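Local structure of succinate-semialdehyde dehydrogenase (4OGD) at residues L45-A56 with A92-L103; C160-E168 with G179-S187. The protein probably oxidises succinic semialdehyde to succinate with NADP+ as cofactor, as a member of the aldehyde dehydrogenase family. All coordinates share one frame; numbering follows the deposited sequence.

How the interactions relate
Two contacts illustrate how an aldehyde dehydrogenase builds helical layers around its Rossmann-type nucleotide-binding sheet. Interaction 1 comes first along the chain and closes before interaction 2 opens; it pairs two helices, 45-61 and 78-103. Interaction 2 lies within one beta-alpha-beta unit, where helix 161-173 packs against strand 181-183, an outermost strand of the six-stranded sheet within this chain. Their centres are 21 Å apart and their nearest atoms about 5 Å, without touching. Helix 136-148 receives side chains from both, and Trp-39 of helix 22-41 meets residues of both. Interaction 1 is thus helix-on-helix packing, partly buried, whereas interaction 2 is a buried helix-on-sheet contact nearer the centre of the chain.

Interaction 1: L45-A56 with A92-L103; sequences LEERKAQLHQVA and ADYYADKADEFL
Lys-49 runs over Ala-99 to the carboxylate of Asp-100. From CB, chi1 (-74°) puts CG beside the backbone N; CG and CD both rest on the methyl of Ala-99, CG lying 3.8 Å from Ala-99 CB. A bend at chi3 then carries CE past the carbonyl oxygen of Ala-96, and NZ ends before Asp-100, 3.0 Å from OD2, in a salt bridge whose two hydrogen bonds are weak. The same NZ gives a hydrogen bond to Glu-46 OE2 at 2.9 Å, so one ammonium joins two carboxylates and probably offsets their mutual repulsion. This is an antiparallel helix pair, the axes 8.3 Å apart and 160° between their directions, a closeness probably helped by the small side chains of Ala-92, Ala-96 and Ala-99 that face the other helix. One turn further along, His-53 is held at its edge and on one face: ND1-H points to Asp-93 OD1 at 2.7 Å, in the ring plane, on the anti side of the carboxylate and tilted 29° out of its plane, while Ala-96 CB sits over the ring, 3.4 Å from its centroid, in a CH-pi contact. Asp-93 OD2 pairs with Arg-60. On the buried side, Leu-52 folds CD1 against Ala-92 CB, and at the other end Leu-45 CD1 meets Leu-103 CD1 tip to tip at 3.7 Å.

Interaction 2: C160-E168 with G179-S187; sequences CPRSAQSFE and GSITNLFIS
Glu-168 and Asn-183 meet where the helix 161-168 crosses the strand 181-183. With its CG anti to the backbone N (chi1 177°) and the chain extended beyond, Glu-168 reaches the strand, and its OE1 accepts the backbone N-H of Asn-183 at 2.8 Å. The N-H meets the carboxylate on its anti side, 28° out of the carboxylate plane. A water donates to the same oxygen and to Asn-183 O, so OE1 accepts two hydrogen bonds and the backbone of Asn-183 is tied to the glutamate through both its N and its O. The Asn-183 side chain points toward the helix and brings OD1 to 3.3 Å from Ala-164 CB, while its ND2 lies over the centre of the Phe-185 ring, 3.2 Å above the plane. That ring is therefore covered on one face by the amide, and its CE1 approaches Pro-161 CB obliquely at 3.4 Å; Pro-161 O lies at its edge, in plane. Further along the helix Phe-167 and Ile-181 cross at about a right angle, Phe-167 CE1 to Ile-181 CD1, 4.1 Å. Phe-185 is itself the centre of an inverse gamma turn. Together these segments form the helix and the second strand of the beta-alpha-beta unit 152-155, 161-173, 181-183: strand 152-155 is hydrogen-bonded to 181-183, helix 22-41 touches Thr-182 and Leu-184, and helix 136-148 receives Phe-167 and Ile-181.

Interaction 1: L45-A56 with A92-L103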
loop_
_atom_site.group_PDB
_atom_site.type_symbol
_atom_site.label_atom_id
_atom_site.label_comp_id
_atom_site.label_asym_id
_atom_site.label_seq_id
_atom_site.Cartn_x
_atom_site.Cartn_y
_atom_site.Cartn_z
ATOM N N LEU A 45 8.511 12.687 -21.068
ATOM C CA LEU A 45 9.462 12.282 -20.032
ATOM C C LEU A 45 10.752 13.102 -20.018
ATOM O O LEU A 45 11.178 13.566 -18.958
ATOM C CB LEU A 45 9.799 10.794 -20.147
ATOM C CG LEU A 45 10.861 10.287 -19.162
ATOM C CD1 LEU A 45 10.425 10.501 -17.708
ATOM C CD2 LEU A 45 11.160 8.824 -19.419
ATOM N N GLU A 46 11.381 13.280 -21.178
ATOM C CA GLU A 46 12.625 14.055 -21.223
ATOM C C GLU A 46 12.429 15.497 -20.740
ATOM O O GLU A 46 13.296 16.048 -20.057
ATOM C CB GLU A 46 13.248 14.023 -22.626
ATOM C CG GLU A 46 13.815 12.657 -23.011
ATOM C CD GLU A 46 14.897 12.178 -22.051
ATOM O OE1 GLU A 46 15.691 13.016 -21.578
ATOM O OE2 GLU A 46 14.960 10.962 -21.779
ATOM N N GLU A 47 11.293 16.104 -21.078
ATOM C CA GLU A 47 10.980 17.433 -20.576
ATOM C C GLU A 47 10.878 17.430 -19.054
ATOM O O GLU A 47 11.423 18.309 -18.388
ATOM C CB GLU A 47 9.672 17.946 -21.170
ATOM C CG GLU A 47 9.748 18.295 -22.638
ATOM C CD GLU A 47 8.401 18.697 -23.192
ATOM O OE1 GLU A 47 7.369 18.343 -22.577
ATOM O OE2 GLU A 47 8.367 19.375 -24.235
ATOM N N ARG A 48 10.180 16.446 -18.501
ATOM C CA ARG A 48 10.039 16.397 -17.048
ATOM C C ARG A 48 11.385 16.152 -16.372
ATOM O O ARG A 48 11.661 16.723 -15.320
ATOM C CB ARG A 48 8.987 15.369 -16.603
ATOM C CG ARG A 48 7.581 15.727 -17.048
ATOM C CD ARG A 48 6.497 14.909 -16.323
ATOM N NE ARG A 48 6.735 13.473 -16.400
ATOM C CZ ARG A 48 6.350 12.712 -17.420
ATOM N NH1 ARG A 48 5.712 13.254 -18.459
ATOM N NH2 ARG A 48 6.616 11.412 -17.410
ATOM N N LYS A 49 12.234 15.323 -16.975
ATOM C CA LYS A 49 13.568 15.107 -16.415
ATOM C C LYS A 49 14.345 16.416 -16.367
ATOM O O LYS A 49 14.963 16.744 -15.355
ATOM C CB LYS A 49 14.347 14.060 -17.220
ATOM C CG LYS A 49 13.863 12.633 -16.973
ATOM C CD LYS A 49 14.297 11.689 -18.079
ATOM C CE LYS A 49 15.804 11.629 -18.217
ATOM N NZ LYS A 49 16.215 10.609 -19.235
ATOM N N ALA A 50 14.311 17.162 -17.465
ATOM C CA ALA A 50 15.021 18.434 -17.530
ATOM C C ALA A 50 14.437 19.440 -16.547
ATOM O O ALA A 50 15.170 20.202 -15.915
ATOM C CB ALA A 50 14.975 18.994 -18.946
ATOM N N GLN A 51 13.115 19.463 -16.441
ATOM C CA GLN A 51 12.450 20.381 -15.525
ATOM C C GLN A 51 12.785 20.072 -14.067
ATOM O O GLN A 51 12.971 20.982 -13.265
ATOM C CB GLN A 51 10.936 20.360 -15.764
ATOM C CG GLN A 51 10.528 21.034 -17.079
ATOM C CD GLN A 51 9.224 20.508 -17.628
ATOM O OE1 GLN A 51 8.503 19.782 -16.949
ATOM N NE2 GLN A 51 8.911 20.867 -18.875
ATOM N N LEU A 52 12.875 18.790 -13.726
ATOM C CA LEU A 52 13.249 18.405 -12.363
ATOM C C LEU A 52 14.705 18.764 -12.038
ATOM O O LEU A 52 15.013 19.215 -10.938
ATOM C CB LEU A 52 12.972 16.912 -12.120
ATOM C CG LEU A 52 13.087 16.429 -10.675
ATOM C CD1 LEU A 52 12.188 17.239 -9.741
ATOM C CD2 LEU A 52 12.753 14.940 -10.595
ATOM N N HIS A 53 15.602 18.575 -12.996
ATOM C CA HIS A 53 16.952 19.094 -12.838
ATOM C C HIS A 53 16.948 20.614 -12.636
ATOM O O HIS A 53 17.753 21.136 -11.868
ATOM C CB HIS A 53 17.820 18.709 -14.036
ATOM C CG HIS A 53 18.323 17.299 -13.995
ATOM N ND1 HIS A 53 19.007 16.785 -12.915
ATOM C CD2 HIS A 53 18.260 16.301 -14.910
ATOM C CE1 HIS A 53 19.345 15.532 -13.164
ATOM N NE2 HIS A 53 18.904 15.214 -14.369
ATOM N N GLN A 54 16.041 21.324 -13.315
ATOM C CA GLN A 54 15.989 22.781 -13.206
ATOM C C GLN A 54 15.445 23.193 -11.842
ATOM O O GLN A 54 15.840 24.226 -11.283
ATOM C CB GLN A 54 15.171 23.401 -14.356
ATOM C CG GLN A 54 15.176 24.948 -14.393
ATOM C CD GLN A 54 16.581 25.552 -14.543
ATOM O OE1 GLN A 54 17.512 24.890 -14.987
ATOM N NE2 GLN A 54 16.722 26.813 -14.170
ATOM N N VAL A 55 14.551 22.377 -11.287
ATOM C CA VAL A 55 14.092 22.612 -9.923
ATOM C C VAL A 55 15.289 22.593 -8.977
ATOM O O VAL A 55 15.452 23.494 -8.152
ATOM C CB VAL A 55 13.033 21.576 -9.473
ATOM C CG1 VAL A 55 12.808 21.673 -7.971
ATOM C CG2 VAL A 55 11.732 21.797 -10.210
ATOM N N ALA A 56 16.135 21.575 -9.121
ATOM C CA ALA A 56 17.354 21.472 -8.323
ATOM C C ALA A 56 18.263 22.677 -8.558
ATOM O O ALA A 56 18.847 23.225 -7.616
ATOM C CB ALA A 56 18.090 20.171 -8.642
ATOM N N ALA A 92 15.851 15.660 -6.156
ATOM C CA ALA A 92 15.383 16.035 -7.491
ATOM C C ALA A 92 16.342 15.514 -8.557
ATOM O O ALA A 92 15.922 14.868 -9.524
ATOM C CB ALA A 92 15.254 17.550 -7.589
ATOM N N ASP A 93 17.637 15.770 -8.372
ATOM C CA ASP A 93 18.620 15.286 -9.343
ATOM C C ASP A 93 18.620 13.760 -9.408
ATOM O O ASP A 93 18.723 13.184 -10.490
ATOM C CB ASP A 93 20.025 15.804 -9.020
ATOM C CG ASP A 93 20.260 17.232 -9.488
ATOM O OD1 ASP A 93 19.636 17.680 -10.486
ATOM O OD2 ASP A 93 21.090 17.910 -8.844
ATOM N N TYR A 94 18.490 13.106 -8.249
ATOM C CA TYR A 94 18.444 11.646 -8.189
ATOM C C TYR A 94 17.338 11.067 -9.071
ATOM O O TYR A 94 17.597 10.226 -9.923
ATOM C CB TYR A 94 18.256 11.201 -6.737
ATOM C CG TYR A 94 18.097 9.706 -6.499
ATOM C CD1 TYR A 94 16.844 9.154 -6.275
ATOM C CD2 TYR A 94 19.206 8.863 -6.449
ATOM C CE1 TYR A 94 16.691 7.801 -6.034
ATOM C CE2 TYR A 94 19.065 7.508 -6.206
ATOM C CZ TYR A 94 17.804 6.983 -5.996
ATOM O OH TYR A 94 17.678 5.639 -5.752
ATOM N N TYR A 95 16.105 11.521 -8.882
ATOM C CA TYR A 95 15.001 10.921 -9.624
ATOM C C TYR A 95 15.036 11.272 -11.111
ATOM O O TYR A 95 14.640 10.472 -11.951
ATOM C CB TYR A 95 13.655 11.257 -8.971
ATOM C CG TYR A 95 13.400 10.364 -7.779
ATOM C CD1 TYR A 95 13.172 9.003 -7.957
ATOM C CD2 TYR A 95 13.407 10.871 -6.483
ATOM C CE1 TYR A 95 12.951 8.170 -6.882
ATOM C CE2 TYR A 95 13.190 10.045 -5.395
ATOM C CZ TYR A 95 12.964 8.696 -5.602
ATOM O OH TYR A 95 12.744 7.848 -4.537
ATOM N N ALA A 96 15.536 12.456 -11.434
ATOM C CA ALA A 96 15.746 12.791 -12.841
ATOM C C ALA A 96 16.818 11.893 -13.468
ATOM O O ALA A 96 16.677 11.440 -14.613
ATOM C CB ALA A 96 16.097 14.264 -12.995
ATOM N N ASP A 97 17.892 11.632 -12.722
ATOM C CA ASP A 97 18.976 10.790 -13.226
ATOM C C ASP A 97 18.567 9.332 -13.340
ATOM O O ASP A 97 18.993 8.632 -14.257
ATOM C CB ASP A 97 20.221 10.894 -12.342
ATOM C CG ASP A 97 21.006 12.174 -12.575
ATOM O OD1 ASP A 97 20.810 12.827 -13.618
ATOM O OD2 ASP A 97 21.841 12.511 -11.711
ATOM N N LYS A 98 17.739 8.880 -12.402
ATOM C CA LYS A 98 17.352 7.477 -12.339
ATOM C C LYS A 98 16.110 7.163 -13.162
ATOM O O LYS A 98 15.716 6.006 -13.256
ATOM C CB LYS A 98 17.100 7.063 -10.889
ATOM C CG LYS A 98 18.341 6.977 -10.015
ATOM C CD LYS A 98 19.200 5.785 -10.401
ATOM C CE LYS A 98 20.480 5.757 -9.583
ATOM N NZ LYS A 98 21.336 4.579 -9.921
ATOM N N ALA A 99 15.508 8.190 -13.758
ATOM C CA ALA A 99 14.229 8.045 -14.446
ATOM C C ALA A 99 14.183 6.874 -15.429
ATOM O O ALA A 99 13.300 6.018 -15.341
ATOM C CB ALA A 99 13.853 9.344 -15.141
ATOM N N ASP A 100 15.131 6.824 -16.363
ATOM C CA ASP A 100 15.102 5.782 -17.390
ATOM C C ASP A 100 15.202 4.378 -16.795
ATOM O O ASP A 100 14.458 3.475 -17.187
ATOM C CB ASP A 100 16.210 5.994 -18.426
ATOM C CG ASP A 100 16.036 7.274 -19.216
ATOM O OD1 ASP A 100 14.899 7.778 -19.309
ATOM O OD2 ASP A 100 17.050 7.777 -19.751
ATOM N N GLU A 101 16.116 4.200 -15.848
ATOM C CA GLU A 101 16.299 2.911 -15.194
ATOM C C GLU A 101 15.053 2.500 -14.404
ATOM O O GLU A 101 14.630 1.338 -14.427
ATOM C CB GLU A 101 17.506 2.961 -14.251
ATOM C CG GLU A 101 17.674 1.679 -13.436
ATOM C CD GLU A 101 18.759 1.783 -12.382
ATOM O OE1 GLU A 101 19.671 2.619 -12.542
ATOM O OE2 GLU A 101 18.691 1.033 -11.386
ATOM N N PHE A 102 14.470 3.460 -13.699
ATOM C CA PHE A 102 13.333 3.170 -12.828
ATOM C C PHE A 102 12.039 2.937 -13.607
ATOM O O PHE A 102 11.108 2.316 -13.093
ATOM C CB PHE A 102 13.130 4.294 -11.811
ATOM C CG PHE A 102 14.152 4.316 -10.701
ATOM C CD1 PHE A 102 15.190 3.384 -10.650
ATOM C CD2 PHE A 102 14.061 5.270 -9.698
ATOM C CE1 PHE A 102 16.118 3.414 -9.620
ATOM C CE2 PHE A 102 14.980 5.304 -8.658
ATOM C CZ PHE A 102 16.012 4.373 -8.621
ATOM N N LEU A 103 11.978 3.444 -14.838
ATOM C CA LEU A 103 10.778 3.313 -15.674
ATOM C C LEU A 103 10.857 2.171 -16.686
ATOM O O LEU A 103 9.886 1.896 -17.394
ATOM C CB LEU A 103 10.517 4.623 -16.414
ATOM C CG LEU A 103 9.905 5.746 -15.585
ATOM C CD1 LEU A 103 9.977 7.073 -16.323
ATOM C CD2 LEU A 103 8.459 5.390 -15.263
HETATM O O HOH W 1 17.212 8.845 -16.683
HETATM O O HOH W 2 20.412 20.122 -11.425
#

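Interaction 2: C160-E168 with G179-S187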
loop_
_atom_site.group_PDB
_atom_site.type_symbol
_atom_site.label_atom_id
_atom_site.label_comp_id
_atom_site.label_asym_id
_atom_site.label_seq_id
_atom_site.Cartn_x
_atom_site.Cartn_y
_atom_site.Cartn_z
ATOM N N CYS A 160 2.932 26.441 7.678
ATOM C CA CYS A 160 3.963 26.716 6.670
ATOM C C CYS A 160 3.392 27.040 5.278
ATOM O O CYS A 160 3.755 26.420 4.277
ATOM C CB CYS A 160 5.048 25.628 6.633
ATOM S SG CYS A 160 4.498 23.958 6.285
ATOM N N PRO A 161 2.509 28.041 5.211
ATOM C CA PRO A 161 1.879 28.335 3.924
ATOM C C PRO A 161 2.822 29.001 2.924
ATOM O O PRO A 161 2.623 28.818 1.731
ATOM C CB PRO A 161 0.737 29.279 4.306
ATOM C CG PRO A 161 1.228 29.969 5.544
ATOM C CD PRO A 161 2.082 28.977 6.270
ATOM N N ARG A 162 3.821 29.755 3.379
ATOM C CA ARG A 162 4.766 30.341 2.426
ATOM C C ARG A 162 5.666 29.264 1.820
ATOM O O ARG A 162 5.963 29.298 0.624
ATOM C CB ARG A 162 5.602 31.452 3.068
ATOM C CG ARG A 162 6.580 32.121 2.108
ATOM C CD ARG A 162 5.914 32.792 0.913
ATOM N NE ARG A 162 6.950 33.365 0.058
ATOM C CZ ARG A 162 7.014 33.228 -1.262
ATOM N NH1 ARG A 162 6.075 32.564 -1.921
ATOM N NH2 ARG A 162 8.023 33.777 -1.927
ATOM N N SER A 163 6.072 28.295 2.636
ATOM C CA SER A 163 6.836 27.157 2.126
ATOM C C SER A 163 6.031 26.457 1.034
ATOM O O SER A 163 6.549 26.162 -0.046
ATOM C CB SER A 163 7.175 26.174 3.254
ATOM O OG SER A 163 7.957 26.790 4.278
ATOM N N ALA A 164 4.749 26.222 1.307
ATOM C CA ALA A 164 3.889 25.486 0.390
ATOM C C ALA A 164 3.670 26.258 -0.895
ATOM O O ALA A 164 3.749 25.705 -1.991
ATOM C CB ALA A 164 2.550 25.197 1.051
ATOM N N GLN A 165 3.363 27.541 -0.756
ATOM C CA GLN A 165 3.115 28.376 -1.922
ATOM C C GLN A 165 4.368 28.517 -2.787
ATOM O O GLN A 165 4.304 28.410 -4.014
ATOM C CB GLN A 165 2.647 29.754 -1.463
ATOM C CG GLN A 165 2.574 30.780 -2.581
ATOM C CD GLN A 165 2.313 32.176 -2.056
ATOM O OE1 GLN A 165 3.178 32.790 -1.419
ATOM N NE2 GLN A 165 1.112 32.685 -2.315
ATOM N N SER A 166 5.509 28.748 -2.146
ATOM C CA SER A 166 6.758 28.931 -2.874
ATOM C C SER A 166 7.216 27.654 -3.568
ATOM O O SER A 166 7.950 27.716 -4.551
ATOM C CB SER A 166 7.859 29.450 -1.949
ATOM O OG SER A 166 8.138 28.536 -0.898
ATOM N N PHE A 167 6.805 26.490 -3.063
ATOM C CA PHE A 167 7.195 25.251 -3.721
ATOM C C PHE A 167 6.512 25.138 -5.082
ATOM O O PHE A 167 7.153 24.806 -6.091
ATOM C CB PHE A 167 6.894 24.014 -2.858
ATOM C CG PHE A 167 7.607 22.767 -3.330
ATOM C CD1 PHE A 167 7.125 22.036 -4.415
ATOM C CD2 PHE A 167 8.776 22.347 -2.709
ATOM C CE1 PHE A 167 7.794 20.903 -4.859
ATOM C CE2 PHE A 167 9.448 21.219 -3.142
ATOM C CZ PHE A 167 8.954 20.490 -4.213
ATOM N N GLU A 168 5.215 25.424 -5.117
ATOM C CA GLU A 168 4.500 25.509 -6.387
ATOM C C GLU A 168 5.159 26.530 -7.315
ATOM O O GLU A 168 5.355 26.252 -8.493
ATOM C CB GLU A 168 3.027 25.874 -6.185
ATOM C CG GLU A 168 2.279 26.050 -7.512
ATOM C CD GLU A 168 0.848 26.517 -7.337
ATOM O OE1 GLU A 168 0.207 26.147 -6.338
ATOM O OE2 GLU A 168 0.359 27.272 -8.202
ATOM N N GLY A 179 0.035 22.629 -13.119
ATOM C CA GLY A 179 -0.661 21.422 -12.718
ATOM C C GLY A 179 0.289 20.325 -12.274
ATOM O O GLY A 179 -0.144 19.348 -11.657
ATOM N N SER A 180 1.579 20.462 -12.588
ATOM C CA SER A 180 2.561 19.459 -12.156
ATOM C C SER A 180 2.519 19.296 -10.630
ATOM O O SER A 180 2.517 18.176 -10.100
ATOM C CB SER A 180 3.974 19.823 -12.631
ATOM O OG SER A 180 4.066 19.748 -14.050
ATOM N N ILE A 181 2.486 20.421 -9.931
ATOM C CA ILE A 181 2.108 20.427 -8.524
ATOM C C ILE A 181 1.330 21.704 -8.232
ATOM O O ILE A 181 1.661 22.777 -8.747
ATOM C CB ILE A 181 3.333 20.251 -7.571
ATOM C CG1 ILE A 181 2.856 20.018 -6.129
ATOM C CG2 ILE A 181 4.292 21.439 -7.658
ATOM C CD1 ILE A 181 3.956 19.547 -5.191
ATOM N N THR A 182 0.271 21.589 -7.440
ATOM C CA THR A 182 -0.508 22.761 -7.064
ATOM C C THR A 182 -0.748 22.746 -5.567
ATOM O O THR A 182 -1.230 21.752 -5.008
ATOM C CB THR A 182 -1.857 22.800 -7.786
ATOM O OG1 THR A 182 -1.651 22.680 -9.199
ATOM C CG2 THR A 182 -2.591 24.109 -7.488
ATOM N N ASN A 183 -0.400 23.845 -4.911
ATOM C CA ASN A 183 -0.674 23.969 -3.492
ATOM C C ASN A 183 -2.164 24.238 -3.255
ATOM O O ASN A 183 -2.786 25.020 -3.979
ATOM C CB ASN A 183 0.159 25.094 -2.881
ATOM C CG ASN A 183 -0.156 25.295 -1.427
ATOM O OD1 ASN A 183 -0.114 24.346 -0.647
ATOM N ND2 ASN A 183 -0.536 26.517 -1.057
ATOM N N LEU A 184 -2.734 23.592 -2.242
ATOM C CA LEU A 184 -4.145 23.786 -1.913
ATOM C C LEU A 184 -4.326 24.379 -0.517
ATOM O O LEU A 184 -4.154 23.679 0.487
ATOM C CB LEU A 184 -4.897 22.454 -1.981
ATOM C CG LEU A 184 -4.676 21.524 -3.169
ATOM C CD1 LEU A 184 -5.499 20.255 -2.975
ATOM C CD2 LEU A 184 -5.047 22.203 -4.481
ATOM N N PHE A 185 -4.663 25.664 -0.441
ATOM C CA PHE A 185 -4.997 26.264 0.844
ATOM C C PHE A 185 -6.450 25.907 1.144
ATOM O O PHE A 185 -7.356 26.717 0.941
ATOM C CB PHE A 185 -4.811 27.789 0.811
ATOM C CG PHE A 185 -3.365 28.240 0.854
ATOM C CD1 PHE A 185 -2.458 27.646 1.724
ATOM C CD2 PHE A 185 -2.918 29.264 0.030
ATOM C CE1 PHE A 185 -1.140 28.056 1.768
ATOM C CE2 PHE A 185 -1.594 29.688 0.073
ATOM C CZ PHE A 185 -0.704 29.082 0.943
ATOM N N ILE A 186 -6.678 24.680 1.608
ATOM C CA ILE A 186 -8.039 24.176 1.778
ATOM C C ILE A 186 -8.357 23.672 3.188
ATOM O O ILE A 186 -7.460 23.420 4.004
ATOM C CB ILE A 186 -8.361 23.053 0.763
ATOM C CG1 ILE A 186 -7.319 21.935 0.859
ATOM C CG2 ILE A 186 -8.435 23.620 -0.660
ATOM C CD1 ILE A 186 -7.693 20.688 0.066
ATOM N N SER A 187 -9.650 23.517 3.459
ATOM C CA SER A 187 -10.129 23.041 4.752
ATOM C C SER A 187 -10.094 21.526 4.778
ATOM O O SER A 187 -9.944 20.891 3.739
ATOM C CB SER A 187 -11.571 23.480 4.954
ATOM O OG SER A 187 -12.404 22.826 4.017
HETATM O O HOH W 3 -2.163 27.242 -5.623
#